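Local coordinates for chitinase (Thermococcus chitonophagus, PDB 5XSW), which probably hydrolyses chitin as an endochitinase and is held here as a beta-strand domain joined to a largely helical domain that binds the glycan, at residues W31-T42 / V66-H77. Numbering follows the deposited sequence.
Sequences WCFDIKNITFET and VTIDLTWRGIFH
An antiparallel sheet of the N-terminal beta domain holds this contact, in which strand 32-41 pairs first with 75-77 and then with 65-69. The long strand is broken by a classic beta bulge, where Lys-36 and Asn-37 both face His-103 of strand 98-104. Phe-33 and Phe-76 exchange two backbone hydrogen bonds, and Ile-35 N gives a third to Gly-74 O. Beyond the bulge, Ile-38 with Ile-68 and Phe-40 with Val-66 form further hydrogen-bonded pairs. Beside the bulge a water joins the long strand to the loop after strand 65-69. The water donates to Ile-35 O and accepts from Leu-70 N, 3.0 Å from the water oxygen.

Phe-40 CG lies between the backbone N and the carbonyl carbon (chi1 66°). This turns the ring over its neighbour, so that Val-66 CB sits over one face, 3.8 Å from the ring centroid. Ile-68 CD1 meets the ring edge, 3.8 Å from Phe-40 CE2. With an alanine here in place of Phe-40, Val-66 would probably lose the ring face it rests on, and a gap would open beside Ile-68 CD1. Ile-38 CD1 packs against Leu-70 CD1 (3.6 Å). Before the bulge, Ile-35 CD1 reaches Phe-76 CE1 (3.6 Å). Leu-19 of strand 12-21 touches Ile-38, Leu-70 and Phe-76.

At the other end, the His-77 edge is turned to the face of the six-membered ring of Trp-31 in an offset edge-to-face pair, planes at 85°. Cys-32 SG lies over the His-77 ring, 3.8 Å from its centroid. A water links His-77 ND1 to Trp-31 O, while His-77 NE2 hydrogen-bonds Asp-475 OD1. With both nitrogens engaged, the imidazole is probably fixed in its rotation, and its bond to Asp-475 ties the sheet to helix 475-482.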
ATOM      1  N   TRP A  31       7.919  19.372   2.035  1.00 36.07           N
ATOM      2  CA  TRP A  31       6.476  19.354   1.781  1.00 36.49           C
ATOM      3  C   TRP A  31       5.758  18.986   3.059  1.00 34.30           C
ATOM      4  O   TRP A  31       4.634  19.438   3.344  1.00 31.62           O
ATOM      5  CB  TRP A  31       6.148  18.370   0.643  1.00 36.26           C
ATOM      6  CG  TRP A  31       4.677  18.205   0.345  1.00 39.04           C
ATOM      7  CD1 TRP A  31       3.905  18.992  -0.485  1.00 39.41           C
ATOM      8  CD2 TRP A  31       3.797  17.190   0.869  1.00 32.93           C
ATOM      9  NE1 TRP A  31       2.605  18.531  -0.483  1.00 40.42           N
ATOM     10  CE2 TRP A  31       2.516  17.431   0.330  1.00 35.58           C
ATOM     11  CE3 TRP A  31       3.963  16.124   1.761  1.00 33.90           C
ATOM     12  CZ2 TRP A  31       1.425  16.633   0.632  1.00 34.30           C
ATOM     13  CZ3 TRP A  31       2.866  15.339   2.074  1.00 32.98           C
ATOM     14  CH2 TRP A  31       1.607  15.608   1.506  1.00 33.71           C
ATOM     15  N   CYS A  32       6.418  18.131   3.839  1.00 29.91           N
ATOM     16  CA  CYS A  32       5.946  17.730   5.146  1.00 31.00           C
ATOM     17  C   CYS A  32       7.192  17.431   6.005  1.00 32.54           C
ATOM     18  O   CYS A  32       8.197  16.851   5.513  1.00 29.56           O
ATOM     19  CB  CYS A  32       5.050  16.466   5.085  1.00 27.12           C
ATOM     20  SG  CYS A  32       4.148  16.164   6.538  1.00 30.18           S
ATOM     21  N   PHE A  33       7.120  17.830   7.266  1.00 28.62           N
ATOM     22  CA  PHE A  33       8.119  17.412   8.270  1.00 28.77           C
ATOM     23  C   PHE A  33       7.458  16.524   9.272  1.00 25.38           C
ATOM     24  O   PHE A  33       6.443  16.890   9.872  1.00 29.39           O
ATOM     25  CB  PHE A  33       8.761  18.657   8.985  1.00 29.21           C
ATOM     26  CG  PHE A  33       9.460  19.578   8.044  1.00 29.78           C
ATOM     27  CD1 PHE A  33      10.717  19.260   7.541  1.00 34.75           C
ATOM     28  CD2 PHE A  33       8.867  20.755   7.636  1.00 34.04           C
ATOM     29  CE1 PHE A  33      11.376  20.122   6.654  1.00 36.30           C
ATOM     30  CE2 PHE A  33       9.503  21.617   6.731  1.00 34.92           C
ATOM     31  CZ  PHE A  33      10.750  21.298   6.231  1.00 37.99           C
ATOM     32  N   ASP A  34       8.027  15.348   9.497  1.00 25.56           N
ATOM     33  CA  ASP A  34       7.520  14.458  10.516  1.00 21.44           C
ATOM     34  C   ASP A  34       8.502  14.498  11.702  1.00 29.69           C
ATOM     35  O   ASP A  34       9.652  14.100  11.543  1.00 26.87           O
ATOM     36  CB  ASP A  34       7.408  13.008  10.018  1.00 25.03           C
ATOM     37  CG  ASP A  34       6.233  12.796   9.054  1.00 30.59           C
ATOM     38  OD1 ASP A  34       5.526  13.779   8.770  1.00 26.42           O
ATOM     39  OD2 ASP A  34       6.063  11.636   8.610  1.00 26.58           O
ATOM     40  N   ILE A  35       8.030  14.958  12.852  1.00 29.82           N
ATOM     41  CA  ILE A  35       8.930  15.125  14.026  1.00 27.37           C
ATOM     42  C   ILE A  35       8.806  13.989  14.999  1.00 22.43           C
ATOM     43  O   ILE A  35       7.737  13.747  15.559  1.00 31.56           O
ATOM     44  CB  ILE A  35       8.627  16.485  14.704  1.00 30.66           C
ATOM     45  CG1 ILE A  35       8.970  17.596  13.676  1.00 33.83           C
ATOM     46  CG2 ILE A  35       9.457  16.611  16.003  1.00 27.67           C
ATOM     47  CD1 ILE A  35       8.850  18.984  14.207  1.00 48.96           C
ATOM     48  N   LYS A  36       9.896  13.233  15.178  1.00 24.62           N
ATOM     49  CA  LYS A  36       9.953  12.197  16.193  1.00 26.26           C
ATOM     50  C   LYS A  36       9.875  12.790  17.629  1.00 35.53           C
ATOM     51  O   LYS A  36       9.065  12.367  18.458  1.00 26.37           O
ATOM     52  CB  LYS A  36      11.249  11.414  16.035  1.00 27.06           C
ATOM     53  CG  LYS A  36      11.346  10.156  16.910  1.00 34.84           C
ATOM     54  CD  LYS A  36      12.800   9.638  16.940  1.00 43.91           C
ATOM     55  CE  LYS A  36      12.922   8.242  17.561  1.00 64.86           C
ATOM     56  NZ  LYS A  36      12.328   7.130  16.704  1.00 71.84           N
ATOM     57  N   ASN A  37      10.758  13.755  17.911  1.00 32.79           N
ATOM     58  CA  ASN A  37      10.702  14.483  19.172  1.00 28.22           C
ATOM     59  C   ASN A  37      11.565  15.744  19.040  1.00 31.37           C
ATOM     60  O   ASN A  37      12.164  15.990  17.983  1.00 26.45           O
ATOM     61  CB  ASN A  37      11.123  13.600  20.360  1.00 26.95           C
ATOM     62  CG  ASN A  37      12.436  12.901  20.157  1.00 29.84           C
ATOM     63  OD1 ASN A  37      13.417  13.517  19.743  1.00 33.75           O
ATOM     64  ND2 ASN A  37      12.480  11.603  20.490  1.00 32.23           N
ATOM     65  N   ILE A  38      11.512  16.587  20.062  1.00 29.79           N
ATOM     66  CA  ILE A  38      12.337  17.807  20.117  1.00 28.39           C
ATOM     67  C   ILE A  38      13.117  17.644  21.454  1.00 27.47           C
ATOM     68  O   ILE A  38      12.511  17.341  22.474  1.00 30.93           O
ATOM     69  CB  ILE A  38      11.529  19.109  20.166  1.00 32.32           C
ATOM     70  CG1 ILE A  38      10.547  19.244  19.000  1.00 36.81           C
ATOM     71  CG2 ILE A  38      12.457  20.378  20.147  1.00 27.30           C
ATOM     72  CD1 ILE A  38       9.166  18.733  19.360  1.00 42.85           C
ATOM     73  N   THR A  39      14.429  17.814  21.442  1.00 33.72           N
ATOM     74  CA  THR A  39      15.142  17.774  22.725  1.00 28.30           C
ATOM     75  C   THR A  39      15.663  19.172  23.080  1.00 35.87           C
ATOM     76  O   THR A  39      15.920  20.015  22.211  1.00 30.55           O
ATOM     77  CB  THR A  39      16.329  16.806  22.721  1.00 30.87           C
ATOM     78  OG1 THR A  39      17.174  17.057  21.581  1.00 32.49           O
ATOM     79  CG2 THR A  39      15.879  15.338  22.719  1.00 34.61           C
ATOM     80  N   PHE A  40      15.847  19.407  24.367  1.00 32.26           N
ATOM     81  CA  PHE A  40      16.643  20.573  24.732  1.00 32.34           C
ATOM     82  C   PHE A  40      17.291  20.273  26.091  1.00 35.12           C
ATOM     83  O   PHE A  40      16.984  19.270  26.725  1.00 34.91           O
ATOM     84  CB  PHE A  40      15.786  21.850  24.778  1.00 29.29           C
ATOM     85  CG  PHE A  40      14.728  21.838  25.889  1.00 34.35           C
ATOM     86  CD1 PHE A  40      15.026  22.311  27.175  1.00 35.82           C
ATOM     87  CD2 PHE A  40      13.433  21.384  25.635  1.00 37.18           C
ATOM     88  CE1 PHE A  40      14.037  22.318  28.204  1.00 34.26           C
ATOM     89  CE2 PHE A  40      12.442  21.369  26.623  1.00 32.21           C
ATOM     90  CZ  PHE A  40      12.742  21.853  27.944  1.00 37.61           C
ATOM     91  N   GLU A  41      18.182  21.165  26.520  1.00 37.31           N
ATOM     92  CA  GLU A  41      18.886  20.949  27.775  1.00 39.57           C
ATOM     93  C   GLU A  41      18.577  22.079  28.748  1.00 33.04           C
ATOM     94  O   GLU A  41      18.379  23.214  28.340  1.00 32.25           O
ATOM     95  CB  GLU A  41      20.393  20.814  27.522  1.00 45.69           C
ATOM     96  CG  GLU A  41      20.738  19.482  26.864  1.00 40.91           C
ATOM     97  CD  GLU A  41      22.157  19.442  26.258  1.00 55.15           C
ATOM     98  OE1 GLU A  41      22.719  18.335  26.167  1.00 68.78           O
ATOM     99  OE2 GLU A  41      22.701  20.489  25.849  1.00 59.17           O
ATOM    100  N   THR A  42      18.463  21.713  30.021  1.00 41.84           N
ATOM    101  CA  THR A  42      18.401  22.674  31.115  1.00 40.42           C
ATOM    102  C   THR A  42      18.877  21.989  32.407  1.00 44.75           C
ATOM    103  O   THR A  42      18.730  20.768  32.570  1.00 40.52           O
ATOM    104  CB  THR A  42      16.986  23.231  31.293  1.00 43.67           C
ATOM    105  OG1 THR A  42      16.933  24.061  32.458  1.00 38.83           O
ATOM    106  CG2 THR A  42      15.960  22.066  31.440  1.00 38.50           C
ATOM    107  N   VAL A  66      15.855  17.150  28.165  1.00 32.67           N
ATOM    108  CA  VAL A  66      14.388  17.076  28.152  1.00 29.51           C
ATOM    109  C   VAL A  66      13.947  16.651  26.717  1.00 34.57           C
ATOM    110  O   VAL A  66      14.448  17.187  25.744  1.00 30.97           O
ATOM    111  CB  VAL A  66      13.738  18.425  28.519  1.00 33.04           C
ATOM    112  CG1 VAL A  66      12.191  18.327  28.509  1.00 29.15           C
ATOM    113  CG2 VAL A  66      14.191  18.899  29.941  1.00 28.94           C
ATOM    114  N   THR A  67      13.038  15.692  26.610  1.00 34.07           N
ATOM    115  CA  THR A  67      12.557  15.219  25.286  1.00 31.24           C
ATOM    116  C   THR A  67      11.061  15.457  25.170  1.00 27.60           C
ATOM    117  O   THR A  67      10.294  14.923  25.983  1.00 35.24           O
ATOM    118  CB  THR A  67      12.842  13.744  25.106  1.00 38.54           C
ATOM    119  OG1 THR A  67      14.248  13.525  25.329  1.00 37.63           O
ATOM    120  CG2 THR A  67      12.404  13.263  23.627  1.00 31.34           C
ATOM    121  N   ILE A  68      10.660  16.295  24.214  1.00 30.42           N
ATOM    122  CA  ILE A  68       9.260  16.599  23.993  1.00 32.63           C
ATOM    123  C   ILE A  68       8.732  15.703  22.866  1.00 39.29           C
ATOM    124  O   ILE A  68       9.307  15.696  21.774  1.00 33.36           O
ATOM    125  CB  ILE A  68       9.034  18.036  23.599  1.00 32.35           C
ATOM    126  CG1 ILE A  68       9.480  18.995  24.740  1.00 33.63           C
ATOM    127  CG2 ILE A  68       7.538  18.256  23.265  1.00 33.43           C
ATOM    128  CD1 ILE A  68       9.604  20.435  24.209  1.00 30.76           C
ATOM    129  N   ASP A  69       7.663  14.967  23.146  1.00 36.31           N
ATOM    130  CA  ASP A  69       6.991  14.104  22.144  1.00 36.04           C
ATOM    131  C   ASP A  69       5.664  14.770  21.762  1.00 34.04           C
ATOM    132  O   ASP A  69       4.813  14.949  22.614  1.00 36.90           O
ATOM    133  CB  ASP A  69       6.800  12.697  22.731  1.00 33.38           C
ATOM    134  CG  ASP A  69       6.042  11.718  21.783  1.00 37.80           C
ATOM    135  OD1 ASP A  69       5.573  12.127  20.729  1.00 35.71           O
ATOM    136  OD2 ASP A  69       5.910  10.545  22.157  1.00 37.01           O
ATOM    137  N   LEU A  70       5.515  15.171  20.493  1.00 31.14           N
ATOM    138  CA  LEU A  70       4.346  15.902  20.063  1.00 29.14           C
ATOM    139  C   LEU A  70       3.139  14.987  19.794  1.00 34.87           C
ATOM    140  O   LEU A  70       2.075  15.487  19.456  1.00 32.63           O
ATOM    141  CB  LEU A  70       4.651  16.712  18.804  1.00 31.24           C
ATOM    142  CG  LEU A  70       5.758  17.762  18.939  1.00 36.71           C
ATOM    143  CD1 LEU A  70       6.103  18.354  17.569  1.00 30.63           C
ATOM    144  CD2 LEU A  70       5.292  18.893  19.929  1.00 35.00           C
ATOM    145  N   THR A  71       3.348  13.683  19.956  1.00 30.27           N
ATOM    146  CA  THR A  71       2.327  12.629  19.766  1.00 36.38           C
ATOM    147  C   THR A  71       1.470  12.916  18.534  1.00 34.74           C
ATOM    148  O   THR A  71       1.979  12.872  17.421  1.00 36.36           O
ATOM    149  CB  THR A  71       1.435  12.414  21.065  1.00 37.94           C
ATOM    150  OG1 THR A  71       0.612  13.553  21.324  1.00 40.97           O
ATOM    151  CG2 THR A  71       2.313  12.139  22.256  1.00 43.20           C
ATOM    152  N   TRP A  72       0.207  13.284  18.698  1.00 36.73           N
ATOM    153  CA  TRP A  72      -0.668  13.415  17.530  1.00 32.61           C
ATOM    154  C   TRP A  72      -0.355  14.661  16.779  1.00 41.91           C
ATOM    155  O   TRP A  72      -0.797  14.850  15.659  1.00 36.41           O
ATOM    156  CB  TRP A  72      -2.139  13.390  17.966  1.00 42.93           C
ATOM    157  CG  TRP A  72      -2.560  14.615  18.718  1.00 48.66           C
ATOM    158  CD1 TRP A  72      -2.521  14.818  20.089  1.00 45.79           C
ATOM    159  CD2 TRP A  72      -3.089  15.820  18.147  1.00 43.72           C
ATOM    160  NE1 TRP A  72      -2.994  16.092  20.387  1.00 47.55           N
ATOM    161  CE2 TRP A  72      -3.342  16.721  19.215  1.00 49.67           C
ATOM    162  CE3 TRP A  72      -3.341  16.238  16.834  1.00 50.53           C
ATOM    163  CZ2 TRP A  72      -3.851  18.001  19.001  1.00 52.33           C
ATOM    164  CZ3 TRP A  72      -3.847  17.508  16.624  1.00 50.70           C
ATOM    165  CH2 TRP A  72      -4.101  18.376  17.702  1.00 52.57           C
ATOM    166  N   ARG A  73       0.463  15.529  17.355  1.00 34.86           N
ATOM    167  CA  ARG A  73       0.724  16.799  16.657  1.00 29.35           C
ATOM    168  C   ARG A  73       2.112  16.893  15.967  1.00 29.13           C
ATOM    169  O   ARG A  73       2.583  17.995  15.601  1.00 33.67           O
ATOM    170  CB  ARG A  73       0.542  17.939  17.673  1.00 38.18           C
ATOM    171  CG  ARG A  73      -0.268  19.039  17.173  1.00 47.52           C
ATOM    172  CD  ARG A  73      -0.763  19.960  18.309  1.00 40.98           C
ATOM    173  NE  ARG A  73      -1.035  21.255  17.703  1.00 45.41           N
ATOM    174  CZ  ARG A  73      -1.399  22.343  18.367  1.00 46.64           C
ATOM    175  NH1 ARG A  73      -1.617  23.451  17.692  1.00 42.72           N
ATOM    176  NH2 ARG A  73      -1.533  22.308  19.690  1.00 43.95           N
ATOM    177  N   GLY A  74       2.744  15.744  15.735  1.00 29.08           N
ATOM    178  CA  GLY A  74       4.080  15.726  15.179  1.00 26.77           C
ATOM    179  C   GLY A  74       4.218  15.895  13.675  1.00 35.77           C
ATOM    180  O   GLY A  74       5.353  15.865  13.150  1.00 28.18           O
ATOM    181  N   ILE A  75       3.092  16.067  12.961  1.00 31.41           N
ATOM    182  CA  ILE A  75       3.130  16.148  11.494  1.00 27.46           C
ATOM    183  C   ILE A  75       2.948  17.568  11.038  1.00 28.70           C
ATOM    184  O   ILE A  75       1.967  18.201  11.404  1.00 30.37           O
ATOM    185  CB  ILE A  75       1.977  15.234  10.818  1.00 29.82           C
ATOM    186  CG1 ILE A  75       2.146  13.758  11.222  1.00 26.76           C
ATOM    187  CG2 ILE A  75       1.954  15.435   9.324  1.00 31.60           C
ATOM    188  CD1 ILE A  75       0.825  12.941  11.166  1.00 30.59           C
ATOM    189  N   PHE A  76       3.862  18.067  10.224  1.00 26.18           N
ATOM    190  CA  PHE A  76       3.857  19.474   9.815  1.00 33.16           C
ATOM    191  C   PHE A  76       3.777  19.631   8.310  1.00 30.38           C
ATOM    192  O   PHE A  76       4.796  19.698   7.619  1.00 31.58           O
ATOM    193  CB  PHE A  76       5.119  20.199  10.294  1.00 30.66           C
ATOM    194  CG  PHE A  76       5.122  20.444  11.784  1.00 32.12           C
ATOM    195  CD1 PHE A  76       5.379  19.405  12.661  1.00 30.08           C
ATOM    196  CD2 PHE A  76       4.806  21.700  12.290  1.00 31.80           C
ATOM    197  CE1 PHE A  76       5.345  19.596  14.061  1.00 35.65           C
ATOM    198  CE2 PHE A  76       4.798  21.935  13.712  1.00 27.78           C
ATOM    199  CZ  PHE A  76       5.062  20.868  14.583  1.00 33.51           C
ATOM    200  N   HIS A  77       2.551  19.694   7.804  1.00 34.71           N
ATOM    201  CA  HIS A  77       2.302  19.975   6.403  1.00 27.54           C
ATOM    202  C   HIS A  77       2.580  21.442   6.118  1.00 36.14           C
ATOM    203  O   HIS A  77       2.887  22.212   7.017  1.00 34.24           O
ATOM    204  CB  HIS A  77       0.840  19.610   6.070  1.00 34.93           C
ATOM    205  CG  HIS A  77       0.623  18.135   5.930  1.00 30.65           C
ATOM    206  ND1 HIS A  77       1.092  17.431   4.840  1.00 37.08           N
ATOM    207  CD2 HIS A  77       0.032  17.227   6.743  1.00 32.15           C
ATOM    208  CE1 HIS A  77       0.812  16.147   4.994  1.00 35.15           C
ATOM    209  NE2 HIS A  77       0.149  15.997   6.128  1.00 32.16           N
TER
HETATM  210  O   HOH W   1       1.907  19.381   3.062  1.00 32.32           O
HETATM  211  O   HOH W   2       6.987  14.168  18.123  1.00 31.68           O